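Local coordinates for protein cyclic GMP-AMP synthase-like receptor (Tribolium castaneum, PDB 7LT2) that senses double-stranded RNA in the cytoplasm and makes the cyclic dinucleotide 2',3'-cGAMP from ATP and GTP to trigger innate immune signalling, at residues Thr283-Ile288 and Met306-Glu311. Sequence-based numbering, arbitrary orientation.
Sequences TVFLHI and MTTLRE
The side chain of Thr308 meets both Phe285 and Ile288, crossing each at about a right angle, and the two helices touch chiefly through this one threonine. The far end of the Phe285 ring does the touching: CE2 lies 3.7 Å from Thr308 CG2, while CZ comes within 3.6 Å of Thr308 CB. Thr308 OG1 stands oblique to the ring, 3.5 Å from Phe285 CZ, a contact without a hydrogen bond. That hydroxyl sits between its own backbone N and carbonyl carbon (chi1 57°), turned back along its helix, where it hydrogen-bonds to the carbonyl oxygen of Val304 one turn earlier. Holding the polar atom in this way probably lets the threonine sit in a buried, largely apolar contact.

Helix 278-291 and helix 301-318 both belong to the HhH/H2TH-like helical domain of this Mab-21 protein. Here their axes run 10.7 Å apart at closest approach and cross steeply, with 112° between their directions, consistent with the small shared surface of 205 Å². Helix 258-272 packs against the same seam, its Ile265 touching both Phe285 and Thr308.

Ile288 supplies the second hydrophobic patch. Its CG1 is anti to the carbonyl carbon (chi1 -66°) and the chain continues extended through chi2, which carries CD1 across to lie 3.9 Å from Thr308 CG2. Thus the threonine methyl is shared by ring atom CE2 and the isoleucine tip. One turn on from Thr308, Glu311 contributes its CB, 4.1 Å from Ile288 CD1, before its chain bends at chi2. The bound manganese ion lies about 9 Å from the Ile288 side chain; Ile289, Glu290 and Lys292, just after this segment, belong to its site.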
ATOM      1  N   THR A 283      -2.773  11.441   0.750  1.00 17.81           N
ATOM      2  CA  THR A 283      -4.131  11.952   0.587  1.00 16.84           C
ATOM      3  C   THR A 283      -4.132  13.445   0.291  1.00 20.70           C
ATOM      4  O   THR A 283      -4.900  13.917  -0.556  1.00 16.76           O
ATOM      5  CB  THR A 283      -4.957  11.652   1.840  1.00 18.39           C
ATOM      6  OG1 THR A 283      -5.081  10.232   2.007  1.00 20.41           O
ATOM      7  CG2 THR A 283      -6.347  12.266   1.726  1.00 18.88           C
ATOM      8  N   VAL A 284      -3.290  14.212   0.989  1.00 18.40           N
ATOM      9  CA  VAL A 284      -3.182  15.639   0.698  1.00 16.32           C
ATOM     10  C   VAL A 284      -2.818  15.856  -0.767  1.00 16.25           C
ATOM     11  O   VAL A 284      -3.390  16.720  -1.443  1.00 17.79           O
ATOM     12  CB  VAL A 284      -2.167  16.304   1.647  1.00 18.38           C
ATOM     13  CG1 VAL A 284      -1.767  17.678   1.139  1.00 18.59           C
ATOM     14  CG2 VAL A 284      -2.754  16.412   3.049  1.00 18.08           C
ATOM     15  N   PHE A 285      -1.895  15.049  -1.297  1.00 18.24           N
ATOM     16  CA  PHE A 285      -1.509  15.218  -2.697  1.00 16.69           C
ATOM     17  C   PHE A 285      -2.626  14.820  -3.659  1.00 16.32           C
ATOM     18  O   PHE A 285      -2.756  15.430  -4.724  1.00 17.39           O
ATOM     19  CB  PHE A 285      -0.224  14.440  -2.999  1.00 16.92           C
ATOM     20  CG  PHE A 285       1.024  15.233  -2.735  1.00 17.04           C
ATOM     21  CD1 PHE A 285       1.510  15.366  -1.442  1.00 17.97           C
ATOM     22  CD2 PHE A 285       1.690  15.876  -3.772  1.00 18.98           C
ATOM     23  CE1 PHE A 285       2.651  16.107  -1.188  1.00 17.65           C
ATOM     24  CE2 PHE A 285       2.833  16.621  -3.528  1.00 17.58           C
ATOM     25  CZ  PHE A 285       3.315  16.738  -2.232  1.00 21.00           C
ATOM     26  N   LEU A 286      -3.449  13.824  -3.307  1.00 18.53           N
ATOM     27  CA  LEU A 286      -4.630  13.536  -4.121  1.00 17.07           C
ATOM     28  C   LEU A 286      -5.548  14.751  -4.202  1.00 20.54           C
ATOM     29  O   LEU A 286      -6.059  15.081  -5.277  1.00 19.48           O
ATOM     30  CB  LEU A 286      -5.388  12.327  -3.566  1.00 17.03           C
ATOM     31  CG  LEU A 286      -4.692  10.966  -3.603  1.00 19.18           C
ATOM     32  CD1 LEU A 286      -5.564   9.910  -2.951  1.00 20.48           C
ATOM     33  CD2 LEU A 286      -4.355  10.567  -5.039  1.00 19.39           C
ATOM     34  N   HIS A 287      -5.759  15.435  -3.073  1.00 17.70           N
ATOM     35  CA  HIS A 287      -6.551  16.661  -3.093  1.00 20.20           C
ATOM     36  C   HIS A 287      -5.879  17.744  -3.924  1.00 19.15           C
ATOM     37  O   HIS A 287      -6.550  18.465  -4.670  1.00 21.86           O
ATOM     38  CB  HIS A 287      -6.789  17.157  -1.668  1.00 19.72           C
ATOM     39  CG  HIS A 287      -7.711  16.289  -0.881  1.00 18.08           C
ATOM     40  ND1 HIS A 287      -9.015  16.057  -1.262  1.00 21.49           N
ATOM     41  CD2 HIS A 287      -7.521  15.586   0.260  1.00 17.86           C
ATOM     42  CE1 HIS A 287      -9.592  15.256  -0.384  1.00 21.29           C
ATOM     43  NE2 HIS A 287      -8.707  14.958   0.550  1.00 20.80           N
ATOM     44  N   ILE A 288      -4.555  17.880  -3.803  1.00 17.63           N
ATOM     45  CA  ILE A 288      -3.837  18.890  -4.581  1.00 19.64           C
ATOM     46  C   ILE A 288      -3.927  18.586  -6.075  1.00 18.94           C
ATOM     47  O   ILE A 288      -4.088  19.498  -6.896  1.00 21.16           O
ATOM     48  CB  ILE A 288      -2.376  18.997  -4.107  1.00 19.00           C
ATOM     49  CG1 ILE A 288      -2.320  19.526  -2.675  1.00 22.14           C
ATOM     50  CG2 ILE A 288      -1.580  19.914  -5.029  1.00 17.52           C
ATOM     51  CD1 ILE A 288      -0.925  19.617  -2.127  1.00 22.53           C
ATOM     52  N   MET A 306       7.761  23.710  -2.371  1.00 22.14           N
ATOM     53  CA  MET A 306       7.362  24.791  -1.474  1.00 21.86           C
ATOM     54  C   MET A 306       5.854  24.988  -1.468  1.00 20.38           C
ATOM     55  O   MET A 306       5.254  25.231  -0.413  1.00 19.85           O
ATOM     56  CB  MET A 306       8.063  26.091  -1.872  1.00 22.05           C
ATOM     57  CG  MET A 306       9.554  26.109  -1.575  1.00 23.57           C
ATOM     58  SD  MET A 306       9.912  25.887   0.180  1.00 24.52           S
ATOM     59  CE  MET A 306       8.987  27.251   0.874  1.00 25.03           C
ATOM     60  N   THR A 307       5.219  24.900  -2.635  1.00 20.93           N
ATOM     61  CA  THR A 307       3.785  25.146  -2.693  1.00 21.54           C
ATOM     62  C   THR A 307       3.002  24.021  -2.030  1.00 19.89           C
ATOM     63  O   THR A 307       2.066  24.285  -1.265  1.00 21.46           O
ATOM     64  CB  THR A 307       3.341  25.336  -4.141  1.00 21.39           C
ATOM     65  OG1 THR A 307       3.920  26.543  -4.649  1.00 23.72           O
ATOM     66  CG2 THR A 307       1.823  25.435  -4.220  1.00 25.80           C
ATOM     67  N   THR A 308       3.372  22.762  -2.298  1.00 19.05           N
ATOM     68  CA  THR A 308       2.651  21.654  -1.679  1.00 17.58           C
ATOM     69  C   THR A 308       2.941  21.572  -0.186  1.00 20.92           C
ATOM     70  O   THR A 308       2.069  21.172   0.587  1.00 20.85           O
ATOM     71  CB  THR A 308       2.976  20.320  -2.366  1.00 17.99           C
ATOM     72  OG1 THR A 308       4.388  20.060  -2.348  1.00 18.58           O
ATOM     73  CG2 THR A 308       2.475  20.322  -3.806  1.00 17.06           C
ATOM     74  N   LEU A 309       4.144  21.972   0.238  1.00 17.85           N
ATOM     75  CA  LEU A 309       4.441  22.007   1.667  1.00 18.03           C
ATOM     76  C   LEU A 309       3.558  23.021   2.384  1.00 20.40           C
ATOM     77  O   LEU A 309       3.042  22.743   3.473  1.00 20.37           O
ATOM     78  CB  LEU A 309       5.919  22.327   1.898  1.00 19.32           C
ATOM     79  CG  LEU A 309       6.383  22.475   3.355  1.00 19.43           C
ATOM     80  CD1 LEU A 309       6.192  21.190   4.157  1.00 19.96           C
ATOM     81  CD2 LEU A 309       7.838  22.925   3.416  1.00 21.90           C
ATOM     82  N   ARG A 310       3.367  24.198   1.784  1.00 18.45           N
ATOM     83  CA  ARG A 310       2.471  25.197   2.359  1.00 19.89           C
ATOM     84  C   ARG A 310       1.041  24.677   2.459  1.00 22.49           C
ATOM     85  O   ARG A 310       0.366  24.887   3.476  1.00 22.43           O
ATOM     86  CB  ARG A 310       2.513  26.476   1.521  1.00 23.57           C
ATOM     87  CG  ARG A 310       3.829  27.235   1.593  1.00 26.06           C
ATOM     88  CD  ARG A 310       3.766  28.503   0.755  1.00 29.77           C
ATOM     89  NE  ARG A 310       5.064  29.160   0.651  1.00 34.05           N
ATOM     90  CZ  ARG A 310       5.536  30.029   1.534  1.00 36.75           C
ATOM     91  NH1 ARG A 310       4.840  30.376   2.605  1.00 32.41           N
ATOM     92  NH2 ARG A 310       6.737  30.565   1.335  1.00 35.37           N
ATOM     93  N   GLU A 311       0.558  24.005   1.402  1.00 23.12           N
ATOM     94  CA  GLU A 311      -0.817  23.507   1.395  1.00 25.16           C
ATOM     95  C   GLU A 311      -0.980  22.342   2.369  1.00 22.56           C
ATOM     96  O   GLU A 311      -2.016  22.226   3.037  1.00 21.48           O
ATOM     97  CB  GLU A 311      -1.233  23.122  -0.034  1.00 25.25           C
ATOM     98  CG  GLU A 311      -2.128  24.154  -0.720  1.00 47.19           C
ATOM     99  CD  GLU A 311      -3.469  24.287  -0.039  1.00 43.78           C
ATOM    100  OE1 GLU A 311      -4.273  23.334  -0.140  1.00 48.02           O
ATOM    101  OE2 GLU A 311      -3.710  25.343   0.595  1.00 48.95           O
TER